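Local coordinates for fibronectin type III domain-containing protein (Simiduia agarivorans, PDB 6P2K) that probably cleaves the glucan backbone of xyloglucan as a glycoside hydrolase family 74 enzyme, this chain being its beta-propeller part and binding zinc, at residues N58-S70 with S101-N113. Sequence-based numbering, arbitrary orientation.
Sequences NRVFAVAVTPGNS and SIASIAFKPGNAN
Phe107 presents one face of its ring to the start of the Thr66-Asn69 turn, where Pro67 CD sits 3.6 Å from the Phe107 ring centroid, 18° off the normal, and Thr66 CA makes a second CH-pi contact over the same ring. Thr66 CG2 adds a methyl against Phe107 CE2 (3.5 Å), while Ala64 CB meets the ring edge-on, at CE1. With CG anti to its carbonyl carbon (chi1 -60°), the Phe107 ring is placed against Thr66 and Pro67. Further along, small side chains let the strands come close: Ala64 CB rests 3.8 Å from Ile105 CB, and Ala62 CB lies 3.5 Å from Ala103 C. The two strands run nearly parallel (13°) yet share no hydrogen bond, since they belong to separate four-stranded antiparallel blades, each strand being the innermost of its blade; this is face-to-face packing of neighbouring blades in a seven-bladed beta-propeller. With an alanine in place of Phe107, Pro67 CD and Thr66 CA would probably lose their aromatic partner, leaving a gap between the blades. At the other end Phe61 CB packs on Ala103 CB (3.6 Å), beside Asp124 of a zinc site, and Phe61 and Ala62 form a classic beta bulge opposite Gly76 of strand 72-77. The outer end is looser: beyond exposed Pro67, whose O approaches Ala112 CB to 3.5 Å, the type II turns carry Gly68 and Gly110 into solvent, neither touching the opposite segment.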
loop_
_atom_site.group_PDB
_atom_site.type_symbol
_atom_site.label_atom_id
_atom_site.label_comp_id
_atom_site.label_asym_id
_atom_site.label_seq_id
_atom_site.Cartn_x
_atom_site.Cartn_y
_atom_site.Cartn_z
ATOM N N ASN B 58 51.352 -17.499 -12.845
ATOM C CA ASN B 58 50.096 -17.148 -13.494
ATOM C C ASN B 58 49.883 -15.646 -13.647
ATOM O O ASN B 58 48.820 -15.233 -14.122
ATOM C CB ASN B 58 48.925 -17.767 -12.728
ATOM C CG ASN B 58 48.783 -19.252 -12.998
ATOM O OD1 ASN B 58 49.098 -19.729 -14.089
ATOM N ND2 ASN B 58 48.311 -19.991 -12.005
ATOM N N ARG B 59 50.862 -14.824 -13.277
ATOM C CA ARG B 59 50.798 -13.385 -13.535
ATOM C C ARG B 59 51.327 -13.144 -14.944
ATOM O O ARG B 59 52.533 -13.013 -15.164
ATOM C CB ARG B 59 51.587 -12.612 -12.489
ATOM C CG ARG B 59 51.346 -11.108 -12.505
ATOM C CD ARG B 59 51.731 -10.473 -11.179
ATOM N NE ARG B 59 50.847 -10.892 -10.093
ATOM C CZ ARG B 59 49.766 -10.220 -9.707
ATOM N NH1 ARG B 59 49.430 -9.093 -10.318
ATOM N NH2 ARG B 59 49.021 -10.673 -8.709
ATOM N N VAL B 60 50.415 -13.090 -15.913
ATOM C CA VAL B 60 50.776 -13.020 -17.326
ATOM C C VAL B 60 50.799 -11.566 -17.773
ATOM O O VAL B 60 49.828 -10.828 -17.570
ATOM C CB VAL B 60 49.798 -13.839 -18.184
ATOM C CG1 VAL B 60 50.175 -13.737 -19.653
ATOM C CG2 VAL B 60 49.783 -15.288 -17.732
ATOM N N PHE B 61 51.907 -11.158 -18.400
ATOM C CA PHE B 61 52.064 -9.800 -18.896
ATOM C C PHE B 61 52.015 -9.691 -20.413
ATOM O O PHE B 61 51.844 -8.579 -20.925
ATOM C CB PHE B 61 53.390 -9.202 -18.400
ATOM C CG PHE B 61 53.430 -8.950 -16.922
ATOM C CD1 PHE B 61 52.428 -8.228 -16.299
ATOM C CD2 PHE B 61 54.475 -9.433 -16.154
ATOM C CE1 PHE B 61 52.466 -7.994 -14.937
ATOM C CE2 PHE B 61 54.516 -9.204 -14.793
ATOM C CZ PHE B 61 53.509 -8.484 -14.185
ATOM N N ALA B 62 52.157 -10.796 -21.144
ATOM C CA ALA B 62 52.190 -10.727 -22.598
ATOM C C ALA B 62 51.893 -12.096 -23.195
ATOM O O ALA B 62 52.262 -13.130 -22.631
ATOM C CB ALA B 62 53.545 -10.220 -23.104
ATOM N N VAL B 63 51.223 -12.082 -24.344
ATOM C CA VAL B 63 50.962 -13.276 -25.139
ATOM C C VAL B 63 51.202 -12.926 -26.601
ATOM O O VAL B 63 50.791 -11.859 -27.068
ATOM C CB VAL B 63 49.526 -13.810 -24.935
ATOM C CG1 VAL B 63 49.280 -15.035 -25.802
ATOM C CG2 VAL B 63 49.271 -14.140 -23.476
ATOM N N ALA B 64 51.873 -13.823 -27.325
ATOM C CA ALA B 64 52.130 -13.621 -28.745
ATOM C C ALA B 64 52.021 -14.948 -29.478
ATOM O O ALA B 64 52.570 -15.958 -29.029
ATOM C CB ALA B 64 53.511 -13.001 -28.983
ATOM N N VAL B 65 51.311 -14.939 -30.603
ATOM C CA VAL B 65 51.185 -16.101 -31.475
ATOM C C VAL B 65 52.136 -15.925 -32.649
ATOM O O VAL B 65 52.242 -14.831 -33.213
ATOM C CB VAL B 65 49.732 -16.281 -31.956
ATOM C CG1 VAL B 65 49.543 -17.653 -32.572
ATOM C CG2 VAL B 65 48.763 -16.076 -30.805
ATOM N N THR B 66 52.825 -16.992 -33.019
ATOM C CA THR B 66 53.816 -16.891 -34.082
ATOM C C THR B 66 53.132 -16.658 -35.423
ATOM O O THR B 66 52.209 -17.400 -35.780
ATOM C CB THR B 66 54.671 -18.146 -34.156
ATOM O OG1 THR B 66 53.828 -19.287 -34.351
ATOM C CG2 THR B 66 55.482 -18.313 -32.887
ATOM N N PRO B 67 53.540 -15.644 -36.180
ATOM C CA PRO B 67 53.055 -15.511 -37.556
ATOM C C PRO B 67 53.348 -16.768 -38.365
ATOM O O PRO B 67 54.484 -17.243 -38.419
ATOM C CB PRO B 67 53.835 -14.303 -38.087
ATOM C CG PRO B 67 54.146 -13.505 -36.860
ATOM C CD PRO B 67 54.379 -14.507 -35.772
ATOM N N GLY B 68 52.306 -17.317 -38.983
ATOM C CA GLY B 68 52.433 -18.498 -39.804
ATOM C C GLY B 68 52.331 -19.816 -39.067
ATOM O O GLY B 68 52.375 -20.870 -39.715
ATOM N N ASN B 69 52.200 -19.799 -37.739
ATOM C CA ASN B 69 52.094 -21.041 -36.973
ATOM C C ASN B 69 51.302 -20.724 -35.703
ATOM O O ASN B 69 51.878 -20.439 -34.650
ATOM C CB ASN B 69 53.464 -21.625 -36.657
ATOM C CG ASN B 69 53.389 -22.858 -35.773
ATOM O OD1 ASN B 69 52.326 -23.454 -35.599
ATOM N ND2 ASN B 69 54.525 -23.247 -35.208
ATOM N N SER B 70 49.975 -20.793 -35.814
ATOM C CA SER B 70 49.099 -20.503 -34.683
ATOM C C SER B 70 49.210 -21.526 -33.558
ATOM O O SER B 70 48.523 -21.376 -32.541
ATOM C CB SER B 70 47.647 -20.407 -35.157
ATOM O OG SER B 70 47.237 -21.595 -35.809
ATOM N N SER B 101 61.037 -11.377 -15.485
ATOM C CA SER B 101 59.705 -10.924 -15.880
ATOM C C SER B 101 59.727 -10.335 -17.285
ATOM O O SER B 101 60.501 -9.416 -17.571
ATOM C CB SER B 101 59.185 -9.888 -14.885
ATOM O OG SER B 101 57.828 -9.580 -15.138
ATOM N N ILE B 102 58.859 -10.849 -18.155
ATOM C CA ILE B 102 58.807 -10.458 -19.560
ATOM C C ILE B 102 57.404 -9.972 -19.888
ATOM O O ILE B 102 56.416 -10.637 -19.552
ATOM C CB ILE B 102 59.215 -11.622 -20.480
ATOM C CG1 ILE B 102 60.664 -12.001 -20.214
ATOM C CG2 ILE B 102 59.040 -11.266 -21.944
ATOM C CD1 ILE B 102 61.017 -13.311 -20.788
ATOM N N ALA B 103 57.320 -8.819 -20.561
ATOM C CA ALA B 103 56.040 -8.198 -20.871
ATOM C C ALA B 103 55.905 -7.781 -22.332
ATOM O O ALA B 103 54.969 -7.045 -22.662
ATOM C CB ALA B 103 55.807 -6.982 -19.970
ATOM N N SER B 104 56.800 -8.226 -23.212
ATOM C CA SER B 104 56.715 -7.888 -24.628
ATOM C C SER B 104 57.345 -9.000 -25.451
ATOM O O SER B 104 58.436 -9.475 -25.121
ATOM C CB SER B 104 57.418 -6.557 -24.930
ATOM O OG SER B 104 57.186 -5.596 -23.915
ATOM N N ILE B 105 56.658 -9.414 -26.516
ATOM C CA ILE B 105 57.206 -10.354 -27.491
ATOM C C ILE B 105 56.876 -9.833 -28.883
ATOM O O ILE B 105 55.723 -9.489 -29.165
ATOM C CB ILE B 105 56.655 -11.784 -27.307
ATOM C CG1 ILE B 105 56.726 -12.213 -25.842
ATOM C CG2 ILE B 105 57.428 -12.763 -28.174
ATOM C CD1 ILE B 105 55.523 -13.015 -25.386
ATOM N N ALA B 106 57.885 -9.770 -29.751
ATOM C CA ALA B 106 57.707 -9.244 -31.097
ATOM C C ALA B 106 58.495 -10.086 -32.090
ATOM O O ALA B 106 59.628 -10.491 -31.813
ATOM C CB ALA B 106 58.148 -7.777 -31.189
ATOM N N PHE B 107 57.890 -10.337 -33.248
ATOM C CA PHE B 107 58.494 -11.126 -34.310
ATOM C C PHE B 107 58.972 -10.226 -35.444
ATOM O O PHE B 107 58.496 -9.103 -35.624
ATOM C CB PHE B 107 57.501 -12.158 -34.854
ATOM C CG PHE B 107 57.011 -13.135 -33.825
ATOM C CD1 PHE B 107 55.904 -12.846 -33.047
ATOM C CD2 PHE B 107 57.655 -14.345 -33.640
ATOM C CE1 PHE B 107 55.449 -13.742 -32.104
ATOM C CE2 PHE B 107 57.204 -15.246 -32.697
ATOM C CZ PHE B 107 56.099 -14.943 -31.928
ATOM N N LYS B 108 59.916 -10.742 -36.217
ATOM C CA LYS B 108 60.433 -10.000 -37.361
ATOM C C LYS B 108 59.516 -10.201 -38.564
ATOM O O LYS B 108 59.120 -11.336 -38.849
ATOM C CB LYS B 108 61.850 -10.453 -37.694
ATOM C CG LYS B 108 62.463 -9.781 -38.912
ATOM C CD LYS B 108 63.955 -10.071 -38.995
ATOM C CE LYS B 108 64.507 -9.772 -40.378
ATOM N NZ LYS B 108 65.951 -10.134 -40.487
ATOM N N PRO B 109 59.146 -9.137 -39.273
ATOM C CA PRO B 109 58.297 -9.303 -40.460
ATOM C C PRO B 109 59.009 -10.117 -41.532
ATOM O O PRO B 109 60.150 -9.832 -41.898
ATOM C CB PRO B 109 58.042 -7.861 -40.918
ATOM C CG PRO B 109 58.287 -7.024 -39.698
ATOM C CD PRO B 109 59.392 -7.720 -38.964
ATOM N N GLY B 110 58.322 -11.142 -42.030
ATOM C CA GLY B 110 58.871 -12.019 -43.039
ATOM C C GLY B 110 59.655 -13.199 -42.509
ATOM O O GLY B 110 59.916 -14.140 -43.270
ATOM N N ASN B 111 60.036 -13.187 -41.231
ATOM C CA ASN B 111 60.823 -14.279 -40.652
ATOM C C ASN B 111 60.441 -14.389 -39.175
ATOM O O ASN B 111 61.019 -13.715 -38.319
ATOM C CB ASN B 111 62.316 -14.045 -40.835
ATOM C CG ASN B 111 63.162 -15.104 -40.154
ATOM O OD1 ASN B 111 62.746 -16.255 -40.019
ATOM N ND2 ASN B 111 64.357 -14.718 -39.721
ATOM N N ALA B 112 59.465 -15.254 -38.891
ATOM C CA ALA B 112 58.994 -15.442 -37.523
ATOM C C ALA B 112 59.971 -16.231 -36.661
ATOM O O ALA B 112 59.666 -16.483 -35.489
ATOM C CB ALA B 112 57.629 -16.134 -37.528
ATOM N N ASN B 113 61.118 -16.637 -37.203
ATOM C CA ASN B 113 62.143 -17.270 -36.384
ATOM C C ASN B 113 62.999 -16.252 -35.648
ATOM O O ASN B 113 63.695 -16.619 -34.694
ATOM C CB ASN B 113 63.028 -18.175 -37.243
ATOM C CG ASN B 113 62.340 -19.471 -37.621
ATOM O OD1 ASN B 113 61.564 -20.024 -36.842
ATOM N ND2 ASN B 113 62.622 -19.964 -38.821
#